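Local coordinates for lipoprotein (Clostridium difficile, PDB 4OTE) that probably serves as the membrane-tethered substrate-binding protein of a methionine transporter, and binds selenomethionine between its two lobes, at residues S116-L130 with V137-F151. Residues are numbered along the deposited sequence; the frame is centred on the assembly and turned at random.
Sequences SKNLRYLESIGLLTL and VSPKDIIENPKGIQF. With ACT (acetate ion), chain S.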
loop_
_atom_site.group_PDB
_atom_site.type_symbol
_atom_site.label_atom_id
_atom_site.label_comp_id
_atom_site.label_asym_id
_atom_site.label_seq_id
_atom_site.Cartn_x
_atom_site.Cartn_y
_atom_site.Cartn_z
ATOM N N SER A 116 -2.208 4.579 13.349
ATOM C CA SER A 116 -2.122 6.014 13.607
ATOM C C SER A 116 -2.655 6.841 12.431
ATOM O O SER A 116 -3.420 7.793 12.612
ATOM C CB SER A 116 -0.667 6.394 13.898
ATOM O OG SER A 116 -0.515 7.792 14.037
ATOM N N LYS A 117 -2.246 6.463 11.226
ATOM C CA LYS A 117 -2.653 7.165 10.014
ATOM C C LYS A 117 -4.159 7.032 9.757
ATOM O O LYS A 117 -4.820 7.996 9.362
ATOM C CB LYS A 117 -1.857 6.629 8.831
ATOM C CG LYS A 117 -2.055 7.395 7.540
ATOM C CD LYS A 117 -0.888 7.198 6.584
ATOM C CE LYS A 117 -0.591 5.729 6.325
ATOM N NZ LYS A 117 0.596 5.572 5.450
ATOM N N ASN A 118 -4.694 5.837 9.992
ATOM C CA ASN A 118 -6.130 5.594 9.869
ATOM C C ASN A 118 -6.962 6.409 10.857
ATOM O O ASN A 118 -8.031 6.916 10.501
ATOM C CB ASN A 118 -6.440 4.101 10.033
ATOM C CG ASN A 118 -6.070 3.286 8.805
ATOM O OD1 ASN A 118 -5.842 3.828 7.721
ATOM N ND2 ASN A 118 -6.028 1.974 8.967
ATOM N N LEU A 119 -6.478 6.533 12.093
ATOM C CA LEU A 119 -7.175 7.319 13.109
ATOM C C LEU A 119 -7.202 8.795 12.737
ATOM O O LEU A 119 -8.204 9.472 12.967
ATOM C CB LEU A 119 -6.536 7.133 14.486
ATOM C CG LEU A 119 -6.684 5.742 15.112
ATOM C CD1 LEU A 119 -5.813 5.634 16.355
ATOM C CD2 LEU A 119 -8.137 5.429 15.445
ATOM N N ARG A 120 -6.110 9.288 12.152
ATOM C CA ARG A 120 -6.050 10.678 11.698
ATOM C C ARG A 120 -6.955 10.940 10.494
ATOM O O ARG A 120 -7.477 12.048 10.349
ATOM C CB ARG A 120 -4.611 11.102 11.391
ATOM C CG ARG A 120 -3.727 11.163 12.631
ATOM C CD ARG A 120 -3.022 12.504 12.777
ATOM N NE ARG A 120 -2.327 12.627 14.063
ATOM C CZ ARG A 120 -2.757 13.325 15.119
ATOM N NH1 ARG A 120 -3.907 13.995 15.092
ATOM N NH2 ARG A 120 -2.020 13.354 16.224
ATOM N N TYR A 121 -7.146 9.938 9.635
ATOM C CA TYR A 121 -8.123 10.062 8.553
ATOM C C TYR A 121 -9.516 10.247 9.155
ATOM O O TYR A 121 -10.255 11.147 8.756
ATOM C CB TYR A 121 -8.121 8.841 7.620
ATOM C CG TYR A 121 -6.866 8.639 6.784
ATOM C CD1 TYR A 121 -6.182 9.718 6.218
ATOM C CD2 TYR A 121 -6.388 7.356 6.524
ATOM C CE1 TYR A 121 -5.046 9.524 5.450
ATOM C CE2 TYR A 121 -5.255 7.152 5.756
ATOM C CZ TYR A 121 -4.585 8.238 5.217
ATOM O OH TYR A 121 -3.454 8.029 4.447
ATOM N N LEU A 122 -9.858 9.406 10.128
ATOM C CA LEU A 122 -11.153 9.493 10.805
ATOM C C LEU A 122 -11.340 10.829 11.536
ATOM O O LEU A 122 -12.461 11.345 11.611
ATOM C CB LEU A 122 -11.339 8.321 11.773
ATOM C CG LEU A 122 -11.439 6.936 11.124
ATOM C CD1 LEU A 122 -11.461 5.847 12.185
ATOM C CD2 LEU A 122 -12.661 6.827 10.225
ATOM N N GLU A 123 -10.249 11.383 12.065
ATOM C CA GLU A 123 -10.271 12.721 12.654
ATOM C C GLU A 123 -10.597 13.780 11.604
ATOM O O GLU A 123 -11.435 14.652 11.835
ATOM C CB GLU A 123 -8.927 13.048 13.314
ATOM C CG GLU A 123 -8.839 14.451 13.902
ATOM C CD GLU A 123 -7.563 14.677 14.689
ATOM O OE1 GLU A 123 -6.485 14.271 14.203
ATOM O OE2 GLU A 123 -7.636 15.268 15.790
ATOM N N SER A 124 -9.942 13.694 10.449
ATOM C CA SER A 124 -10.101 14.705 9.400
ATOM C C SER A 124 -11.520 14.761 8.821
ATOM O O SER A 124 -11.901 15.770 8.232
ATOM C CB SER A 124 -9.081 14.486 8.277
ATOM O OG SER A 124 -9.430 13.376 7.472
ATOM N N ILE A 125 -12.291 13.686 8.989
ATOM C CA ILE A 125 -13.708 13.680 8.602
ATOM C C ILE A 125 -14.653 13.920 9.792
ATOM O O ILE A 125 -15.859 13.700 9.683
ATOM C CB ILE A 125 -14.102 12.381 7.857
ATOM C CG1 ILE A 125 -13.967 11.151 8.760
ATOM C CG2 ILE A 125 -13.259 12.224 6.601
ATOM C CD1 ILE A 125 -14.411 9.862 8.104
ATOM N N GLY A 126 -14.100 14.366 10.918
ATOM C CA GLY A 126 -14.895 14.800 12.065
ATOM C C GLY A 126 -15.455 13.707 12.955
ATOM O O GLY A 126 -16.285 13.986 13.819
ATOM N N LEU A 127 -15.004 12.469 12.770
ATOM C CA LEU A 127 -15.514 11.339 13.558
ATOM C C LEU A 127 -14.927 11.250 14.967
ATOM O O LEU A 127 -15.534 10.643 15.845
ATOM C CB LEU A 127 -15.300 10.014 12.816
ATOM C CG LEU A 127 -16.571 9.371 12.249
ATOM C CD1 LEU A 127 -16.407 9.043 10.775
ATOM C CD2 LEU A 127 -16.948 8.129 13.047
ATOM N N LEU A 128 -13.754 11.843 15.179
ATOM C CA LEU A 128 -13.119 11.859 16.499
ATOM C C LEU A 128 -12.033 12.934 16.576
ATOM O O LEU A 128 -11.713 13.565 15.574
ATOM C CB LEU A 128 -12.545 10.474 16.837
ATOM C CG LEU A 128 -11.715 9.751 15.769
ATOM C CD1 LEU A 128 -10.358 10.411 15.571
ATOM C CD2 LEU A 128 -11.534 8.284 16.133
ATOM N N THR A 129 -11.481 13.148 17.768
ATOM C CA THR A 129 -10.392 14.107 17.952
ATOM C C THR A 129 -9.202 13.452 18.646
ATOM O O THR A 129 -9.369 12.587 19.509
ATOM C CB THR A 129 -10.840 15.343 18.764
ATOM O OG1 THR A 129 -11.237 14.944 20.080
ATOM C CG2 THR A 129 -11.996 16.050 18.071
ATOM N N LEU A 130 -8.002 13.880 18.260
ATOM C CA LEU A 130 -6.750 13.333 18.783
ATOM C C LEU A 130 -5.874 14.465 19.317
ATOM O O LEU A 130 -6.131 15.634 19.023
ATOM C CB LEU A 130 -6.013 12.587 17.669
ATOM C CG LEU A 130 -6.710 11.334 17.126
ATOM C CD1 LEU A 130 -6.250 11.022 15.708
ATOM C CD2 LEU A 130 -6.473 10.150 18.051
ATOM N N VAL A 137 -0.376 7.929 17.034
ATOM C CA VAL A 137 -1.543 7.845 17.909
ATOM C C VAL A 137 -2.157 6.451 17.857
ATOM O O VAL A 137 -2.014 5.732 16.867
ATOM C CB VAL A 137 -2.613 8.906 17.561
ATOM C CG1 VAL A 137 -2.064 10.307 17.792
ATOM C CG2 VAL A 137 -3.119 8.755 16.130
ATOM N N SER A 138 -2.836 6.085 18.940
ATOM C CA SER A 138 -3.538 4.811 19.047
ATOM C C SER A 138 -4.948 5.075 19.594
ATOM O O SER A 138 -5.232 6.190 20.040
ATOM C CB SER A 138 -2.762 3.871 19.976
ATOM O OG SER A 138 -2.847 4.295 21.329
ATOM N N PRO A 139 -5.836 4.062 19.557
ATOM C CA PRO A 139 -7.195 4.232 20.100
ATOM C C PRO A 139 -7.244 4.687 21.571
ATOM O O PRO A 139 -8.238 5.277 21.998
ATOM C CB PRO A 139 -7.809 2.836 19.950
ATOM C CG PRO A 139 -7.065 2.212 18.822
ATOM C CD PRO A 139 -5.666 2.745 18.911
ATOM N N LYS A 140 -6.182 4.407 22.329
ATOM C CA LYS A 140 -6.041 4.903 23.698
ATOM C C LYS A 140 -5.969 6.435 23.772
ATOM O O LYS A 140 -6.319 7.025 24.795
ATOM C CB LYS A 140 -4.791 4.304 24.350
ATOM N N ASP A 141 -5.528 7.071 22.687
ATOM C CA ASP A 141 -5.284 8.517 22.664
ATOM C C ASP A 141 -6.465 9.341 22.145
ATOM O O ASP A 141 -6.351 10.556 21.991
ATOM C CB ASP A 141 -4.050 8.813 21.808
ATOM C CG ASP A 141 -2.854 7.967 22.198
ATOM O OD1 ASP A 141 -2.602 7.825 23.415
ATOM O OD2 ASP A 141 -2.173 7.439 21.292
ATOM N N ILE A 142 -7.597 8.692 21.880
ATOM C CA ILE A 142 -8.775 9.394 21.372
ATOM C C ILE A 142 -9.355 10.298 22.455
ATOM O O ILE A 142 -9.751 9.824 23.521
ATOM C CB ILE A 142 -9.853 8.408 20.871
ATOM C CG1 ILE A 142 -9.359 7.688 19.609
ATOM C CG2 ILE A 142 -11.163 9.136 20.586
ATOM C CD1 ILE A 142 -10.179 6.477 19.223
ATOM N N ILE A 143 -9.401 11.599 22.176
ATOM C CA ILE A 143 -9.943 12.573 23.123
ATOM C C ILE A 143 -11.470 12.535 23.073
ATOM O O ILE A 143 -12.107 12.114 24.036
ATOM C CB ILE A 143 -9.403 13.996 22.850
ATOM C CG1 ILE A 143 -7.882 14.019 23.050
ATOM C CG2 ILE A 143 -10.070 15.017 23.767
ATOM C CD1 ILE A 143 -7.219 15.322 22.655
ATOM N N GLU A 144 -12.051 12.962 21.954
ATOM C CA GLU A 144 -13.501 12.908 21.772
ATOM C C GLU A 144 -13.886 11.826 20.768
ATOM O O GLU A 144 -13.202 11.621 19.764
ATOM C CB GLU A 144 -14.047 14.261 21.318
ATOM C CG GLU A 144 -13.722 15.398 22.274
ATOM C CD GLU A 144 -14.478 16.673 21.952
ATOM O OE1 GLU A 144 -14.665 16.974 20.754
ATOM O OE2 GLU A 144 -14.881 17.377 22.903
ATOM N N ASN A 145 -14.990 11.142 21.055
ATOM C CA ASN A 145 -15.473 10.034 20.241
ATOM C C ASN A 145 -17.008 10.034 20.258
ATOM O O ASN A 145 -17.625 9.126 20.815
ATOM C CB ASN A 145 -14.910 8.711 20.778
ATOM C CG ASN A 145 -15.175 7.530 19.857
ATOM O OD1 ASN A 145 -15.894 7.641 18.861
ATOM N ND2 ASN A 145 -14.600 6.383 20.196
ATOM N N PRO A 146 -17.626 11.058 19.638
ATOM C CA PRO A 146 -19.076 11.271 19.729
ATOM C C PRO A 146 -19.913 10.009 19.535
ATOM O O PRO A 146 -20.805 9.735 20.336
ATOM C CB PRO A 146 -19.367 12.276 18.599
ATOM C CG PRO A 146 -18.124 12.346 17.775
ATOM C CD PRO A 146 -17.003 12.017 18.711
ATOM N N LYS A 147 -19.604 9.240 18.496
ATOM C CA LYS A 147 -20.434 8.100 18.109
ATOM C C LYS A 147 -19.954 6.760 18.671
ATOM O O LYS A 147 -20.300 5.709 18.133
ATOM C CB LYS A 147 -20.535 8.039 16.586
ATOM C CG LYS A 147 -20.847 9.393 15.976
ATOM C CD LYS A 147 -21.605 9.281 14.671
ATOM C CE LYS A 147 -22.096 10.642 14.218
ATOM N NZ LYS A 147 -22.325 10.669 12.751
ATOM N N GLY A 148 -19.171 6.800 19.747
ATOM C CA GLY A 148 -18.735 5.591 20.448
ATOM C C GLY A 148 -18.231 4.494 19.532
ATOM O O GLY A 148 -18.692 3.353 19.606
ATOM N N ILE A 149 -17.285 4.846 18.666
ATOM C CA ILE A 149 -16.710 3.897 17.721
ATOM C C ILE A 149 -15.664 3.037 18.420
ATOM O O ILE A 149 -14.748 3.559 19.053
ATOM C CB ILE A 149 -16.043 4.619 16.527
ATOM C CG1 ILE A 149 -17.063 5.487 15.777
ATOM C CG2 ILE A 149 -15.390 3.615 15.580
ATOM C CD1 ILE A 149 -18.243 4.725 15.208
ATOM N N GLN A 150 -15.808 1.719 18.295
ATOM C CA GLN A 150 -14.842 0.775 18.848
ATOM C C GLN A 150 -13.914 0.322 17.728
ATOM O O GLN A 150 -14.330 0.217 16.574
ATOM C CB GLN A 150 -15.548 -0.434 19.468
ATOM C CG GLN A 150 -16.811 -0.092 20.245
ATOM C CD GLN A 150 -17.338 -1.254 21.064
ATOM O OE1 GLN A 150 -16.571 -2.005 21.664
ATOM N NE2 GLN A 150 -18.659 -1.401 21.101
ATOM N N PHE A 151 -12.657 0.053 18.074
ATOM C CA PHE A 151 -11.647 -0.305 17.088
ATOM C C PHE A 151 -11.129 -1.721 17.307
ATOM O O PHE A 151 -10.728 -2.079 18.414
ATOM C CB PHE A 151 -10.502 0.701 17.131
ATOM C CG PHE A 151 -10.921 2.087 16.748
ATOM C CD1 PHE A 151 -10.846 2.503 15.430
ATOM C CD2 PHE A 151 -11.423 2.966 17.699
ATOM C CE1 PHE A 151 -11.245 3.776 15.065
ATOM C CE2 PHE A 151 -11.824 4.242 17.341
ATOM C CZ PHE A 151 -11.735 4.648 16.021
HETATM C C ACT S . -0.894 3.388 3.024
HETATM O O ACT S . -1.998 2.848 2.785
HETATM O OXT ACT S . 0.085 2.763 3.485
HETATM C CH3 ACT S . -0.745 4.843 2.737
#
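Three leucines close round the ring of Phe151, each from its own direction. Leu119 lays CD2 over one face, 3.9 Å from the ring centroid in a CH-pi contact. Leu122 CD1 meets the edge in the ring plane, and Leu128 CD2 comes obliquely to CZ. Ile149 CG2, from the ring's own segment, lies over the opposite face; both face methyls are displaced toward the rim. With chi1 47° and chi2 71°, Leu128 turns CD2 into the notch between Phe151 and Ile142 CD1. The other methyl of Leu119, CD1, fills the hollow where Ser138 runs into Pro139, and Val137 CG2 is wedged between Ser116 and Leu130 CD1.

Polar bonds close both ends. Val137 N points almost straight at Ser116 OG (3.0 Å, 172°). At the other end Thr129 is gripped three times: its N donates to Glu144 O, its O accepts from Ile143 N, and its OG1 takes Glu144 N at 2.8 Å along a bent path. At the helix end, a Schellman motif with Gly126 as its C-prime residue turns the chain toward this loop.

The contact packs helix 112-124 and its exit against the connection into edge strand 150-154 of the five-stranded sheet. Arg120 and Glu123 pair within their own segment, so this union of fitted apolar surfaces and neutral hydrogen bonds should depend little on ionisation.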